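Local coordinates for protein proline dehydrogenase (Bradyrhizobium japonicum USDA 110, PDB 3HAZ) that probably oxidizes proline to glutamate in two steps, with an FAD-dependent proline dehydrogenase followed by an NAD-dependent glutamate semialdehyde dehydrogenase, at residues Leu311-Tyr316 with Leu338-Val343; Phe391-Thr396 with Gly414-Arg419. All coordinates share one frame; numbering follows the deposited sequence.

Contact 1 (Leu311-Tyr316 with Leu338-Val343); sequences LAIQAY and LMVRLV. With FAD (flavin-adenine dinucleotide), chain C.
Ile313 sits between two bonds to the neighbouring strand: its N donates to Arg341 O, and its O takes the N-H of Val343 at 3.0 Å in a nearly straight bond (178°). Arg341 N to Leu311 O and Ala315 N to Val343 O extend this parallel pairing at its two ends. Away from the flavin, the closest apolar contact is Ile313 CD1 against Val340 CG1, 3.6 Å apart, while Leu342 CD1 touches Ile313 O.

Ala312, Gln314, Arg341 and Val343 face the FAD. Gln314 NE2 donates to FAD O2 at 2.6 Å, and its chain packs alongside Val343, with CG 3.7 Å from Val343 CG2. Val343 itself presses CG1 against FAD N10 (3.6 Å). Arg341 leaves the strand with CG anti to the backbone N (chi1 -177°), then bends at chi3 to lay one guanidinium face over FAD C6; NH1 comes 3.1 Å from FAD N5. Asp280, Ser237 and Gln418 hold its nitrogens. Replacing Arg341 by an alanine would probably leave Asp280 without its salt-bridge mate and open a gap beside the flavin.

Helix 320-333 makes the crossover between the two strands and packs on Leu311 and Ile313, helix 369-384 covers Leu342, and strands 276-279 and 390-395 flank the pair in the sheet.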
# COMPACT_ATOMS: atom_id res chain seq x y z
N LEU A 311 -10.27 -10.18 -54.37
CA LEU A 311 -9.24 -9.79 -53.42
C LEU A 311 -9.71 -10.05 -52.00
O LEU A 311 -10.92 -10.20 -51.75
CB LEU A 311 -8.92 -8.31 -53.57
CG LEU A 311 -9.84 -7.37 -52.78
CD1 LEU A 311 -9.23 -5.97 -52.70
CD2 LEU A 311 -11.23 -7.32 -53.39
N ALA A 312 -8.76 -10.09 -51.08
CA ALA A 312 -9.07 -10.21 -49.66
C ALA A 312 -9.12 -8.82 -49.03
O ALA A 312 -8.38 -7.92 -49.45
CB ALA A 312 -8.03 -11.07 -48.96
N ILE A 313 -9.99 -8.66 -48.04
CA ILE A 313 -10.11 -7.43 -47.27
C ILE A 313 -10.06 -7.77 -45.78
O ILE A 313 -10.80 -8.64 -45.31
CB ILE A 313 -11.42 -6.70 -47.58
CG1 ILE A 313 -11.52 -6.38 -49.08
CG2 ILE A 313 -11.53 -5.41 -46.76
CD1 ILE A 313 -12.91 -5.93 -49.51
N GLN A 314 -9.18 -7.10 -45.05
CA GLN A 314 -8.95 -7.40 -43.64
C GLN A 314 -9.82 -6.54 -42.72
O GLN A 314 -9.64 -5.32 -42.62
CB GLN A 314 -7.47 -7.19 -43.29
CG GLN A 314 -6.49 -8.02 -44.11
CD GLN A 314 -5.20 -7.26 -44.40
OE1 GLN A 314 -5.24 -6.08 -44.74
NE2 GLN A 314 -4.07 -7.93 -44.27
N ALA A 315 -10.75 -7.18 -42.03
CA ALA A 315 -11.68 -6.48 -41.15
C ALA A 315 -11.01 -5.94 -39.89
O ALA A 315 -11.59 -5.11 -39.20
CB ALA A 315 -12.86 -7.38 -40.79
N TYR A 316 -9.80 -6.40 -39.57
CA TYR A 316 -9.14 -5.87 -38.39
C TYR A 316 -8.61 -4.46 -38.62
O TYR A 316 -8.17 -3.80 -37.69
CB TYR A 316 -8.08 -6.83 -37.81
CG TYR A 316 -6.75 -6.96 -38.53
CD1 TYR A 316 -6.54 -6.42 -39.80
CD2 TYR A 316 -5.70 -7.67 -37.94
CE1 TYR A 316 -5.30 -6.56 -40.45
CE2 TYR A 316 -4.47 -7.82 -38.58
CZ TYR A 316 -4.28 -7.27 -39.84
OH TYR A 316 -3.05 -7.43 -40.46
N LEU A 338 -17.36 -9.76 -58.86
CA LEU A 338 -16.15 -10.07 -58.12
C LEU A 338 -16.43 -11.05 -56.99
O LEU A 338 -17.51 -11.05 -56.41
CB LEU A 338 -15.52 -8.80 -57.54
CG LEU A 338 -15.19 -7.67 -58.52
CD1 LEU A 338 -14.72 -6.43 -57.77
CD2 LEU A 338 -14.16 -8.11 -59.54
N MET A 339 -15.44 -11.88 -56.69
CA MET A 339 -15.48 -12.72 -55.51
C MET A 339 -14.54 -12.09 -54.48
O MET A 339 -13.36 -11.88 -54.75
CB MET A 339 -15.09 -14.16 -55.86
CG MET A 339 -16.07 -14.81 -56.86
SD MET A 339 -15.53 -16.38 -57.58
CE MET A 339 -15.90 -17.53 -56.24
N VAL A 340 -15.10 -11.75 -53.32
CA VAL A 340 -14.39 -10.95 -52.34
C VAL A 340 -14.26 -11.69 -51.02
O VAL A 340 -15.25 -12.04 -50.39
CB VAL A 340 -15.12 -9.63 -52.11
CG1 VAL A 340 -14.37 -8.78 -51.10
CG2 VAL A 340 -15.29 -8.89 -53.43
N ARG A 341 -13.02 -11.93 -50.60
CA ARG A 341 -12.75 -12.65 -49.36
C ARG A 341 -12.63 -11.71 -48.18
O ARG A 341 -11.80 -10.80 -48.17
CB ARG A 341 -11.46 -13.46 -49.48
CG ARG A 341 -11.18 -14.29 -48.23
CD ARG A 341 -9.72 -14.69 -48.14
NE ARG A 341 -9.32 -15.54 -49.25
CZ ARG A 341 -8.12 -15.51 -49.81
NH1 ARG A 341 -7.21 -14.65 -49.37
NH2 ARG A 341 -7.84 -16.31 -50.81
N LEU A 342 -13.45 -11.95 -47.16
CA LEU A 342 -13.36 -11.18 -45.93
C LEU A 342 -12.62 -12.00 -44.88
O LEU A 342 -13.00 -13.14 -44.59
CB LEU A 342 -14.75 -10.80 -45.41
CG LEU A 342 -14.78 -9.83 -44.23
CD1 LEU A 342 -14.31 -8.43 -44.66
CD2 LEU A 342 -16.18 -9.78 -43.61
N VAL A 343 -11.56 -11.42 -44.33
CA VAL A 343 -10.77 -12.07 -43.29
C VAL A 343 -10.63 -11.08 -42.15
O VAL A 343 -10.91 -9.89 -42.31
CB VAL A 343 -9.35 -12.40 -43.79
CG1 VAL A 343 -9.39 -13.18 -45.11
CG2 VAL A 343 -8.54 -11.10 -43.95
PA FAD C . -10.25 -15.69 -34.41
O1A FAD C . -9.54 -16.49 -33.18
O2A FAD C . -11.68 -15.46 -34.19
O5B FAD C . -9.53 -14.24 -34.57
C5B FAD C . -8.13 -14.21 -34.67
C4B FAD C . -7.68 -12.81 -35.11
O4B FAD C . -8.36 -11.58 -34.52
C3B FAD C . -6.44 -12.46 -35.68
O3B FAD C . -5.90 -13.27 -36.70
C2B FAD C . -6.53 -10.96 -35.82
O2B FAD C . -6.79 -10.45 -37.12
C1B FAD C . -7.46 -10.51 -34.75
N9A FAD C . -6.90 -10.13 -33.47
C8A FAD C . -6.21 -10.93 -32.56
N7A FAD C . -5.92 -10.16 -31.47
C5A FAD C . -6.43 -8.86 -31.71
C6A FAD C . -6.41 -7.60 -30.90
N6A FAD C . -5.78 -7.56 -29.59
N1A FAD C . -6.98 -6.51 -31.36
C2A FAD C . -7.62 -6.51 -32.62
N3A FAD C . -7.63 -7.73 -33.40
C4A FAD C . -7.04 -8.87 -32.92
N1 FAD C . -5.32 -12.49 -43.49
C2 FAD C . -4.71 -11.43 -44.12
O2 FAD C . -4.20 -10.39 -43.38
N3 FAD C . -4.57 -11.44 -45.55
C4 FAD C . -5.04 -12.50 -46.28
O4 FAD C . -4.96 -12.48 -47.68
C4X FAD C . -5.68 -13.60 -45.62
N5 FAD C . -6.21 -14.76 -46.41
C5X FAD C . -6.84 -15.84 -45.74
C6 FAD C . -7.35 -16.98 -46.52
C7 FAD C . -7.97 -18.05 -45.85
C7M FAD C . -8.48 -19.24 -46.66
C8 FAD C . -8.12 -18.03 -44.37
C8M FAD C . -8.80 -19.19 -43.62
C9 FAD C . -7.63 -16.94 -43.63
C9A FAD C . -6.97 -15.82 -44.32
N10 FAD C . -6.45 -14.68 -43.56
C10 FAD C . -5.82 -13.58 -44.25
C1' FAD C . -6.72 -14.52 -42.10
C2' FAD C . -5.63 -15.08 -41.14
O2' FAD C . -4.77 -15.96 -41.84
C3' FAD C . -6.32 -15.74 -39.94
O3' FAD C . -6.82 -17.03 -40.31
C4' FAD C . -7.51 -14.89 -39.36
O4' FAD C . -7.28 -13.54 -39.15
C5' FAD C . -8.16 -15.57 -38.13
O5' FAD C . -9.51 -15.16 -37.92
P FAD C . -10.54 -16.26 -37.22
O1P FAD C . -12.09 -15.63 -37.20
O2P FAD C . -10.47 -17.53 -37.95
O3P FAD C . -9.94 -16.58 -35.74

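Contact 2 (Phe391-Thr396 with Gly414-Arg419); sequences FPQFAT and GFEFQR. With FAD (flavin-adenine dinucleotide), chain C.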
# COMPACT_ATOMS: atom_id res chain seq x y z
N PHE A 391 -19.69 -11.61 -54.74
CA PHE A 391 -19.83 -12.92 -54.12
C PHE A 391 -18.88 -12.98 -52.92
O PHE A 391 -17.67 -13.13 -53.09
CB PHE A 391 -19.50 -14.02 -55.13
CG PHE A 391 -19.64 -15.42 -54.57
CD1 PHE A 391 -20.84 -16.12 -54.67
CD2 PHE A 391 -18.54 -16.05 -53.98
CE1 PHE A 391 -20.96 -17.41 -54.18
CE2 PHE A 391 -18.66 -17.35 -53.47
CZ PHE A 391 -19.87 -18.03 -53.57
N PRO A 392 -19.43 -12.83 -51.70
CA PRO A 392 -18.61 -12.78 -50.49
C PRO A 392 -18.09 -14.16 -50.10
O PRO A 392 -18.79 -15.16 -50.27
CB PRO A 392 -19.57 -12.26 -49.41
CG PRO A 392 -20.79 -11.77 -50.15
CD PRO A 392 -20.86 -12.59 -51.41
N GLN A 393 -16.87 -14.19 -49.58
CA GLN A 393 -16.24 -15.41 -49.10
C GLN A 393 -15.71 -15.13 -47.70
O GLN A 393 -14.78 -14.34 -47.53
CB GLN A 393 -15.08 -15.80 -50.02
CG GLN A 393 -15.42 -15.80 -51.51
CD GLN A 393 -14.18 -15.80 -52.39
OE1 GLN A 393 -13.44 -14.82 -52.43
NE2 GLN A 393 -13.94 -16.90 -53.08
N PHE A 394 -16.31 -15.76 -46.71
CA PHE A 394 -15.97 -15.46 -45.33
C PHE A 394 -14.99 -16.49 -44.81
O PHE A 394 -15.36 -17.61 -44.49
CB PHE A 394 -17.24 -15.40 -44.47
CG PHE A 394 -18.26 -14.43 -44.99
CD1 PHE A 394 -18.08 -13.06 -44.86
CD2 PHE A 394 -19.40 -14.89 -45.65
CE1 PHE A 394 -19.01 -12.17 -45.35
CE2 PHE A 394 -20.34 -14.00 -46.14
CZ PHE A 394 -20.14 -12.63 -45.99
N ALA A 395 -13.71 -16.11 -44.79
CA ALA A 395 -12.66 -16.98 -44.30
C ALA A 395 -12.51 -16.79 -42.80
O ALA A 395 -12.14 -15.71 -42.34
CB ALA A 395 -11.35 -16.68 -45.02
N THR A 396 -12.81 -17.83 -42.04
CA THR A 396 -12.72 -17.79 -40.59
C THR A 396 -12.84 -19.19 -40.03
O THR A 396 -13.54 -20.03 -40.61
CB THR A 396 -13.83 -16.90 -39.97
OG1 THR A 396 -13.81 -17.02 -38.55
CG2 THR A 396 -15.20 -17.34 -40.48
N GLY A 414 -25.25 -17.47 -52.72
CA GLY A 414 -24.56 -16.28 -53.18
C GLY A 414 -23.37 -15.89 -52.33
O GLY A 414 -22.85 -14.78 -52.48
N PHE A 415 -22.95 -16.79 -51.45
CA PHE A 415 -21.72 -16.59 -50.67
C PHE A 415 -21.14 -17.94 -50.28
O PHE A 415 -21.77 -18.99 -50.46
CB PHE A 415 -22.00 -15.73 -49.43
CG PHE A 415 -22.80 -16.43 -48.36
CD1 PHE A 415 -22.17 -17.03 -47.28
CD2 PHE A 415 -24.19 -16.49 -48.44
CE1 PHE A 415 -22.90 -17.67 -46.30
CE2 PHE A 415 -24.92 -17.14 -47.47
CZ PHE A 415 -24.28 -17.73 -46.40
N GLU A 416 -19.92 -17.93 -49.75
CA GLU A 416 -19.31 -19.15 -49.23
C GLU A 416 -18.53 -18.82 -47.97
O GLU A 416 -18.28 -17.65 -47.66
CB GLU A 416 -18.38 -19.79 -50.27
CG GLU A 416 -17.07 -19.01 -50.46
CD GLU A 416 -16.18 -19.55 -51.58
OE1 GLU A 416 -16.68 -20.33 -52.42
OE2 GLU A 416 -14.99 -19.16 -51.63
N PHE A 417 -18.17 -19.86 -47.22
CA PHE A 417 -17.18 -19.73 -46.17
C PHE A 417 -15.85 -20.28 -46.70
O PHE A 417 -15.83 -20.99 -47.70
CB PHE A 417 -17.61 -20.49 -44.91
CG PHE A 417 -18.80 -19.88 -44.22
CD1 PHE A 417 -20.07 -20.41 -44.40
CD2 PHE A 417 -18.65 -18.77 -43.41
CE1 PHE A 417 -21.17 -19.85 -43.77
CE2 PHE A 417 -19.75 -18.20 -42.77
CZ PHE A 417 -21.01 -18.74 -42.96
N GLN A 418 -14.76 -19.95 -46.02
CA GLN A 418 -13.46 -20.53 -46.37
C GLN A 418 -12.68 -20.95 -45.14
O GLN A 418 -12.91 -20.46 -44.03
CB GLN A 418 -12.61 -19.56 -47.19
CG GLN A 418 -13.28 -19.01 -48.42
CD GLN A 418 -12.33 -18.19 -49.25
OE1 GLN A 418 -11.35 -17.64 -48.73
NE2 GLN A 418 -12.60 -18.09 -50.56
N ARG A 419 -11.73 -21.86 -45.35
CA ARG A 419 -10.88 -22.34 -44.29
C ARG A 419 -9.57 -22.83 -44.86
O ARG A 419 -9.46 -23.12 -46.06
CB ARG A 419 -11.56 -23.49 -43.55
CG ARG A 419 -11.63 -24.78 -44.36
CD ARG A 419 -12.10 -25.94 -43.49
NE ARG A 419 -11.92 -27.23 -44.15
CZ ARG A 419 -10.96 -28.10 -43.83
NH1 ARG A 419 -10.88 -29.24 -44.49
NH2 ARG A 419 -10.09 -27.83 -42.86
PA FAD C . -10.25 -15.69 -34.41
O1A FAD C . -9.54 -16.49 -33.18
O2A FAD C . -11.68 -15.46 -34.19
O5B FAD C . -9.53 -14.24 -34.57
C5B FAD C . -8.13 -14.21 -34.67
C4B FAD C . -7.68 -12.81 -35.11
O4B FAD C . -8.36 -11.58 -34.52
C3B FAD C . -6.44 -12.46 -35.68
O3B FAD C . -5.90 -13.27 -36.70
C2B FAD C . -6.53 -10.96 -35.82
O2B FAD C . -6.79 -10.45 -37.12
C1B FAD C . -7.46 -10.51 -34.75
N9A FAD C . -6.90 -10.13 -33.47
C8A FAD C . -6.21 -10.93 -32.56
N7A FAD C . -5.92 -10.16 -31.47
C5A FAD C . -6.43 -8.86 -31.71
C6A FAD C . -6.41 -7.60 -30.90
N6A FAD C . -5.78 -7.56 -29.59
N1A FAD C . -6.98 -6.51 -31.36
C2A FAD C . -7.62 -6.51 -32.62
N3A FAD C . -7.63 -7.73 -33.40
C4A FAD C . -7.04 -8.87 -32.92
N1 FAD C . -5.32 -12.49 -43.49
C2 FAD C . -4.71 -11.43 -44.12
O2 FAD C . -4.20 -10.39 -43.38
N3 FAD C . -4.57 -11.44 -45.55
C4 FAD C . -5.04 -12.50 -46.28
O4 FAD C . -4.96 -12.48 -47.68
C4X FAD C . -5.68 -13.60 -45.62
N5 FAD C . -6.21 -14.76 -46.41
C5X FAD C . -6.84 -15.84 -45.74
C6 FAD C . -7.35 -16.98 -46.52
C7 FAD C . -7.97 -18.05 -45.85
C7M FAD C . -8.48 -19.24 -46.66
C8 FAD C . -8.12 -18.03 -44.37
C8M FAD C . -8.80 -19.19 -43.62
C9 FAD C . -7.63 -16.94 -43.63
C9A FAD C . -6.97 -15.82 -44.32
N10 FAD C . -6.45 -14.68 -43.56
C10 FAD C . -5.82 -13.58 -44.25
C1' FAD C . -6.72 -14.52 -42.10
C2' FAD C . -5.63 -15.08 -41.14
O2' FAD C . -4.77 -15.96 -41.84
C3' FAD C . -6.32 -15.74 -39.94
O3' FAD C . -6.82 -17.03 -40.31
C4' FAD C . -7.51 -14.89 -39.36
O4' FAD C . -7.28 -13.54 -39.15
C5' FAD C . -8.16 -15.57 -38.13
O5' FAD C . -9.51 -15.16 -37.92
P FAD C . -10.54 -16.26 -37.22
O1P FAD C . -12.09 -15.63 -37.20
O2P FAD C . -10.47 -17.53 -37.95
O3P FAD C . -9.94 -16.58 -35.74
O HOH W 1 -10.95 -15.91 -52.22
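Gln393 and Glu416 run alongside each other from adjacent parallel strands. Following Gln393 outward, CB rests 3.4 Å from Gln418 NE2, CG packs against Glu416 CG and OE2, and CD lies close to Gln418 NE2. At the tip the two amide atoms part company: OE1 accepts a hydrogen bond from a water at 2.7 Å, while NE2 donates to Glu416 OE2 at 2.9 Å, meeting it from above the carboxylate plane. Gln418 NE2, 2.8 Å away, meets the same OE2 nearly along its C-O axis, and OE2 in turn lies in the Gln418 amide plane; Arg441 adds a salt bridge. Three donors thus grip one buried oxygen, which is likely to keep the carboxylate ionised and fix its rotation. The water also accepts from Gln418 NE2, tying the two amides together.

Phe391 swings its ring over the start of the other segment, with CG anti to the backbone N (chi1 -180°). Phe415 CA sits over one ring face in a CH-pi contact, 3.9 Å from the centroid, and the Glu416 carboxylate lies at the ring edge. On the other side of the sheet, Phe394 CE2 meets Phe415 CD1, and Phe394 CB packs on Phe417 CD2.

Further along, Ala395 CB touches FAD C8 and Thr396 OG1 donates to FAD O1P at 2.6 Å. Apolar side chains under helices 369-384 and 399-409, with polar ones inside and cofactor at the C-terminal strand ends, are the arrangement of a TIM-type beta-alpha barrel, here the proline dehydrogenase domain.

Both segments of contact 1 precede those of contact 2 in the chain, and the contact centres lie about 9 Å apart. Each joins the two strands of a beta-alpha-beta unit, and the units are side by side in the parallel sheet of the proline dehydrogenase barrel because strands 338-343 and 390-395 are neighbours. Probable backbone hydrogen bonds, such as Leu342 N to Gln393 O, join them, while helix 369-384 lies against both. A side-chain bond from Arg341 to Gln418 spans the strand between. Contact 1 lies mainly along the flavin's pyrimidine and central rings and also reaches C6, contact 2 meets the methyl-bearing end and a phosphate, so four successive strands and the turn after one of them line one cofactor site.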